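PDB 2BWQ: regulating synaptic membrane exocytosis protein 2, which probably acts as a Rab3-interacting scaffold in synaptic vesicle exocytosis and neurotransmitter release, and is represented here by its C2A domain. Local coordinates for residues A[39-44]-A[68-73]; A[90-95]-A[104-109]. All blocks are in the same frame, centred on the assembly; numbering follows the deposited sequence.

Contact 1 of 2, residues A[39-44]-A[68-73]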
loop_
_atom_site.group_PDB
_atom_site.type_symbol
_atom_site.label_atom_id
_atom_site.label_comp_id
_atom_site.label_asym_id
_atom_site.label_seq_id
_atom_site.Cartn_x
_atom_site.Cartn_y
_atom_site.Cartn_z
ATOM N N ARG A 39 4.226 14.340 9.558
ATOM C CA ARG A 39 5.040 13.453 8.747
ATOM C C ARG A 39 5.152 13.977 7.301
ATOM O O ARG A 39 4.361 14.800 6.878
ATOM C CB ARG A 39 4.301 12.088 8.734
ATOM C CG ARG A 39 4.140 11.412 10.118
ATOM C CD ARG A 39 5.475 11.112 10.731
ATOM N NE ARG A 39 5.333 10.487 12.051
ATOM C CZ ARG A 39 6.308 9.845 12.698
ATOM N NH1 ARG A 39 7.545 9.768 12.186
ATOM N NH2 ARG A 39 6.016 9.320 13.885
ATOM N N ASN A 40 6.074 13.394 6.552
ATOM C CA ASN A 40 6.146 13.513 5.102
ATOM C C ASN A 40 5.983 12.129 4.535
ATOM O O ASN A 40 6.972 11.443 4.246
ATOM C CB ASN A 40 7.497 14.068 4.623
ATOM C CG ASN A 40 7.811 15.418 5.222
ATOM O OD1 ASN A 40 6.951 16.341 5.300
ATOM N ND2 ASN A 40 9.077 15.567 5.650
ATOM N N PRO A 41 4.741 11.658 4.474
ATOM C CA PRO A 41 4.545 10.212 4.204
ATOM C C PRO A 41 4.533 9.793 2.727
ATOM O O PRO A 41 4.024 10.529 1.853
ATOM C CB PRO A 41 3.212 9.907 4.915
ATOM C CG PRO A 41 2.458 11.228 4.830
ATOM C CD PRO A 41 3.480 12.336 4.808
ATOM N N TYR A 42 5.057 8.581 2.492
ATOM C CA TYR A 42 4.889 7.897 1.197
ATOM C C TYR A 42 4.678 6.440 1.464
ATOM O O TYR A 42 5.054 5.927 2.489
ATOM C CB TYR A 42 6.038 8.160 0.216
ATOM C CG TYR A 42 7.351 7.531 0.643
ATOM C CD1 TYR A 42 7.698 6.221 0.196
ATOM C CD2 TYR A 42 8.296 8.280 1.368
ATOM C CE1 TYR A 42 8.925 5.654 0.531
ATOM C CE2 TYR A 42 9.521 7.686 1.738
ATOM C CZ TYR A 42 9.811 6.394 1.260
ATOM O OH TYR A 42 11.052 5.841 1.564
ATOM N N VAL A 43 4.103 5.788 0.450
ATOM C CA VAL A 43 3.890 4.345 0.471
ATOM C C VAL A 43 4.718 3.675 -0.596
ATOM O O VAL A 43 4.824 4.180 -1.690
ATOM C CB VAL A 43 2.406 4.025 0.217
ATOM C CG1 VAL A 43 2.174 2.520 0.155
ATOM C CG2 VAL A 43 1.552 4.527 1.384
ATOM N N LYS A 44 5.354 2.567 -0.235
ATOM C CA LYS A 44 6.083 1.676 -1.158
ATOM C C LYS A 44 5.354 0.356 -1.227
ATOM O O LYS A 44 4.855 -0.145 -0.200
ATOM C CB LYS A 44 7.498 1.448 -0.619
ATOM C CG LYS A 44 8.351 0.624 -1.535
ATOM C CD LYS A 44 9.851 0.759 -1.144
ATOM C CE LYS A 44 10.124 0.171 0.241
ATOM N NZ LYS A 44 11.569 0.294 0.627
ATOM N N PRO A 68 -2.495 11.947 4.738
ATOM C CA PRO A 68 -2.094 12.118 3.324
ATOM C C PRO A 68 -3.120 11.529 2.386
ATOM O O PRO A 68 -3.725 10.491 2.686
ATOM C CB PRO A 68 -0.800 11.300 3.239
ATOM C CG PRO A 68 -0.980 10.240 4.318
ATOM C CD PRO A 68 -1.577 11.025 5.459
ATOM N N LYS A 69 -3.252 12.133 1.230
ATOM C CA LYS A 69 -4.149 11.648 0.166
ATOM C C LYS A 69 -3.289 11.572 -1.067
ATOM O O LYS A 69 -2.841 12.577 -1.616
ATOM C CB LYS A 69 -5.324 12.597 -0.054
ATOM C CG LYS A 69 -6.131 12.641 1.204
ATOM C CD LYS A 69 -7.120 13.757 1.233
ATOM C CE LYS A 69 -7.977 13.625 2.512
ATOM N NZ LYS A 69 -7.182 13.893 3.774
ATOM N N TRP A 70 -3.022 10.376 -1.511
ATOM C CA TRP A 70 -2.246 10.190 -2.725
ATOM C C TRP A 70 -3.098 9.924 -3.945
ATOM O O TRP A 70 -2.787 10.422 -5.020
ATOM C CB TRP A 70 -1.273 8.997 -2.556
ATOM C CG TRP A 70 -0.267 9.140 -1.428
ATOM C CD1 TRP A 70 0.935 9.849 -1.452
ATOM C CD2 TRP A 70 -0.364 8.546 -0.150
ATOM N NE1 TRP A 70 1.538 9.727 -0.213
ATOM C CE2 TRP A 70 0.792 8.892 0.594
ATOM C CE3 TRP A 70 -1.343 7.732 0.472
ATOM C CZ2 TRP A 70 0.983 8.457 1.908
ATOM C CZ3 TRP A 70 -1.126 7.265 1.767
ATOM C CH2 TRP A 70 0.053 7.621 2.469
ATOM N N ASN A 71 -4.110 9.074 -3.792
ATOM C CA ASN A 71 -4.997 8.716 -4.926
ATOM C C ASN A 71 -4.243 8.264 -6.166
ATOM O O ASN A 71 -4.503 8.748 -7.265
ATOM C CB ASN A 71 -5.963 9.879 -5.243
ATOM C CG ASN A 71 -6.754 10.275 -4.044
ATOM O OD1 ASN A 71 -7.291 9.403 -3.394
ATOM N ND2 ASN A 71 -6.734 11.569 -3.696
ATOM N N GLN A 72 -3.323 7.310 -5.991
ATOM C CA GLN A 72 -2.499 6.799 -7.084
ATOM C C GLN A 72 -2.864 5.354 -7.380
ATOM O O GLN A 72 -3.061 4.560 -6.445
ATOM C CB GLN A 72 -1.034 6.925 -6.715
ATOM C CG GLN A 72 -0.539 8.395 -6.820
ATOM C CD GLN A 72 0.946 8.526 -6.530
ATOM O OE1 GLN A 72 1.334 9.081 -5.499
ATOM N NE2 GLN A 72 1.768 8.073 -7.461
ATOM N N THR A 73 -2.916 5.014 -8.661
ATOM C CA THR A 73 -3.226 3.661 -9.114
ATOM C C THR A 73 -2.010 3.062 -9.758
ATOM O O THR A 73 -1.423 3.615 -10.699
ATOM C CB THR A 73 -4.346 3.716 -10.068
ATOM O OG1 THR A 73 -5.549 4.118 -9.377
ATOM C CG2 THR A 73 -4.671 2.314 -10.685
#
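Two N-H groups share the carbonyl oxygen of Pro41: the indole of Trp70, by a weak hydrogen bond, and the backbone of Val62. The indole bond, from Trp70 NE1 to Pro41 O, spans 3.3 Å and is bent to 146° at the hydrogen, so the indole N-H is placed near a partner in the interior without being tightly gripped. The Pro41 carbonyl lies at the indole edge, close to its plane. Pro41 CB also meets Trp70 CZ2 at 4.0 Å. Over one face of the ring comes Val43, whose CG2 methyl sits 4.0 Å from the centroid of the Trp70 six-membered ring, a CH-pi contact 24° off the normal. Val43 turns its CG1 anti to the backbone N (chi1 177°), which leaves CG2 to meet the indole. The opposite face rests on CB of Pro68, just ahead of strand 69-76, displaced toward the rim. Strands 41-48 and 69-76 belong to the two facing sheets of the C2 beta sandwich, and Trp70 spans the gap between them, with Ile24 and Leu93 among its further apolar neighbours. With an alanine in place of Trp70, the Val43 methyl and the Pro68 ring would probably lose the flat surface between them, opening a gap in the core, and Pro41 O would lose one of its donors. The two proline rings also meet directly, Pro41 CG lying 3.6 Å from Pro68 CG. Just past the tryptophan, Asn71 and Gln72 both face Ile24, a G1 beta bulge in strand 69-76.

Contact 2 of 2, residues A[90-95]-A[104-109]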
loop_
_atom_site.group_PDB
_atom_site.type_symbol
_atom_site.label_atom_id
_atom_site.label_comp_id
_atom_site.label_asym_id
_atom_site.label_seq_id
_atom_site.Cartn_x
_atom_site.Cartn_y
_atom_site.Cartn_z
ATOM N N GLU A 90 3.477 -6.401 -0.405
ATOM C CA GLU A 90 4.117 -5.817 0.780
ATOM C C GLU A 90 4.013 -4.310 0.678
ATOM O O GLU A 90 4.609 -3.668 -0.189
ATOM C CB GLU A 90 5.596 -6.257 0.826
ATOM C CG GLU A 90 6.359 -5.634 1.998
ATOM C CD GLU A 90 7.827 -5.559 1.676
ATOM O OE1 GLU A 90 8.487 -6.569 1.814
ATOM O OE2 GLU A 90 8.320 -4.444 1.358
ATOM N N ILE A 91 3.176 -3.753 1.531
ATOM C CA ILE A 91 2.830 -2.320 1.519
ATOM C C ILE A 91 3.404 -1.678 2.755
ATOM O O ILE A 91 3.090 -2.089 3.855
ATOM C CB ILE A 91 1.291 -2.171 1.468
ATOM C CG1 ILE A 91 0.784 -2.885 0.207
ATOM C CG2 ILE A 91 0.907 -0.671 1.506
ATOM C CD1 ILE A 91 -0.794 -3.167 0.283
ATOM N N THR A 92 4.304 -0.725 2.574
ATOM C CA THR A 92 4.980 -0.076 3.709
ATOM C C THR A 92 4.819 1.403 3.621
ATOM O O THR A 92 4.838 1.993 2.533
ATOM C CB THR A 92 6.477 -0.488 3.802
ATOM O OG1 THR A 92 7.145 -0.208 2.562
ATOM C CG2 THR A 92 6.575 -1.973 4.124
ATOM N N LEU A 93 4.686 2.040 4.806
ATOM C CA LEU A 93 4.519 3.490 4.902
ATOM C C LEU A 93 5.785 4.042 5.573
ATOM O O LEU A 93 6.294 3.458 6.524
ATOM C CB LEU A 93 3.292 3.764 5.776
ATOM C CG LEU A 93 3.007 5.272 5.941
ATOM C CD1 LEU A 93 2.507 5.916 4.653
ATOM C CD2 LEU A 93 2.044 5.468 7.088
ATOM N N TRP A 94 6.230 5.212 5.084
ATOM C CA TRP A 94 7.509 5.820 5.456
ATOM C C TRP A 94 7.334 7.307 5.666
ATOM O O TRP A 94 6.547 7.940 4.978
ATOM C CB TRP A 94 8.560 5.618 4.349
ATOM C CG TRP A 94 8.782 4.189 4.088
ATOM C CD1 TRP A 94 8.097 3.420 3.167
ATOM C CD2 TRP A 94 9.702 3.288 4.771
ATOM N NE1 TRP A 94 8.526 2.123 3.256
ATOM C CE2 TRP A 94 9.507 1.996 4.200
ATOM C CE3 TRP A 94 10.668 3.422 5.804
ATOM C CZ2 TRP A 94 10.217 0.849 4.617
ATOM C CZ3 TRP A 94 11.399 2.240 6.186
ATOM C CH2 TRP A 94 11.152 0.999 5.612
ATOM N N ASP A 95 8.113 7.851 6.616
ATOM C CA ASP A 95 8.255 9.306 6.847
ATOM C C ASP A 95 9.565 9.736 6.220
ATOM O O ASP A 95 10.638 9.282 6.707
ATOM C CB ASP A 95 8.280 9.510 8.349
ATOM C CG ASP A 95 8.294 10.964 8.762
ATOM O OD1 ASP A 95 8.095 11.874 7.941
ATOM O OD2 ASP A 95 8.597 11.242 9.952
ATOM N N SER A 104 15.179 8.365 7.467
ATOM C CA SER A 104 13.717 8.218 7.339
ATOM C C SER A 104 13.135 7.337 8.459
ATOM O O SER A 104 13.892 6.840 9.313
ATOM C CB SER A 104 13.353 7.666 5.972
ATOM O OG SER A 104 13.953 8.505 4.993
ATOM N N GLU A 105 11.803 7.204 8.522
ATOM C CA GLU A 105 11.274 6.384 9.574
ATOM C C GLU A 105 10.200 5.455 9.031
ATOM O O GLU A 105 9.291 5.886 8.340
ATOM C CB GLU A 105 10.719 7.226 10.739
ATOM C CG GLU A 105 10.279 6.331 11.892
ATOM C CD GLU A 105 9.808 7.075 13.147
ATOM O OE1 GLU A 105 9.751 8.318 13.125
ATOM O OE2 GLU A 105 9.514 6.400 14.162
ATOM N N PHE A 106 10.277 4.209 9.428
ATOM C CA PHE A 106 9.299 3.196 9.080
ATOM C C PHE A 106 8.052 3.462 9.895
ATOM O O PHE A 106 8.116 3.603 11.134
ATOM C CB PHE A 106 9.881 1.847 9.487
ATOM C CG PHE A 106 8.933 0.705 9.301
ATOM C CD1 PHE A 106 8.433 0.332 8.046
ATOM C CD2 PHE A 106 8.541 -0.054 10.392
ATOM C CE1 PHE A 106 7.618 -0.781 7.901
ATOM C CE2 PHE A 106 7.684 -1.158 10.236
ATOM C CZ PHE A 106 7.240 -1.523 8.955
ATOM N N LEU A 107 6.900 3.523 9.201
ATOM C CA LEU A 107 5.624 3.793 9.901
ATOM C C LEU A 107 4.662 2.607 9.841
ATOM O O LEU A 107 3.502 2.726 10.196
ATOM C CB LEU A 107 4.916 5.020 9.339
ATOM C CG LEU A 107 5.655 6.364 9.510
ATOM C CD1 LEU A 107 4.874 7.516 8.811
ATOM C CD2 LEU A 107 5.889 6.645 10.980
ATOM N N GLY A 108 5.092 1.472 9.288
ATOM C CA GLY A 108 4.254 0.290 9.371
ATOM C C GLY A 108 4.076 -0.425 8.057
ATOM O O GLY A 108 4.431 0.092 7.005
ATOM N N GLU A 109 3.590 -1.657 8.170
ATOM C CA GLU A 109 3.500 -2.556 7.031
ATOM C C GLU A 109 2.131 -3.192 7.008
ATOM O O GLU A 109 1.569 -3.527 8.070
ATOM C CB GLU A 109 4.593 -3.682 7.171
ATOM C CG GLU A 109 4.508 -4.747 6.051
ATOM C CD GLU A 109 5.654 -5.667 6.033
ATOM O OE1 GLU A 109 6.693 -5.283 6.519
ATOM O OE2 GLU A 109 5.457 -6.752 5.509
#
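Trp94 lays the six-membered end of its indole against Phe106, and CD1 of the phenyl group sits over the indole face near its rim, 3.7 Å from Trp94 CH2. The two ring planes meet obliquely, at 58°. The indole is fixed from the other end as well: Trp94 NE1 donates to Thr92 OG1 at 2.8 Å, the hydroxyl lying 20° out of the ring plane. With chi1 at 55°, Thr92 places OG1 between its own N and carbonyl carbon and sends CG2 to the edge of the Phe106 ring. On the face opposite Phe106, the ring of Tyr42 from strand 41-48 stacks on the Trp94 indole.

Strands 88-95 and 105-113 form an antiparallel hairpin, the latter an outermost strand of its sheet. Asp95 pairs with Glu105 through two backbone bonds, the shorter being Asp95 N to Glu105 O at 2.9 Å. Leu93 faces two residues: its O takes the N-H of Leu107 at 2.7 Å, while its N gives to Gly108 O. Strand 105-113 therefore carries an extra residue here, as in a beta bulge, and Gly108 adopts backbone angles that would jam a CB against the preceding carbonyl. Gly108 N lies over the centre of the Phe106 ring. On the sheet's other face, Leu93 CD2 packs on Leu107 CB at 3.7 Å.

Beside this apolar pair the carboxylates approach, Asp95 OD2 being 4.5 Å from Glu105 OE1. Both form salt bridges with Arg39, and Asp95 OD1 also meets Arg33 and the N of Asn40, so the positive charges probably offset what would otherwise be mutual repulsion.

Overall arrangement
Contact 1 is buried packing between the two sheets of the sandwich, whereas contact 2 is a hairpin within one of them, partly buried and running to its outermost strand. Contact 1 depends on proline, valine and indole surfaces with a single weak hydrogen bond; contact 2 rests on backbone bonding, with Trp94 and Phe106 on one face and Leu93 with Asp95 and Glu105 on the other. Strands 41-48 and 88-95 are neighbours in the sheet, so the segments 39-44 and 90-95 join the two contacts directly, Lys44 N probably bonding to Thr92 O. Arg39 of contact 1 adds a charged tie, probably neutralising the acids of contact 2.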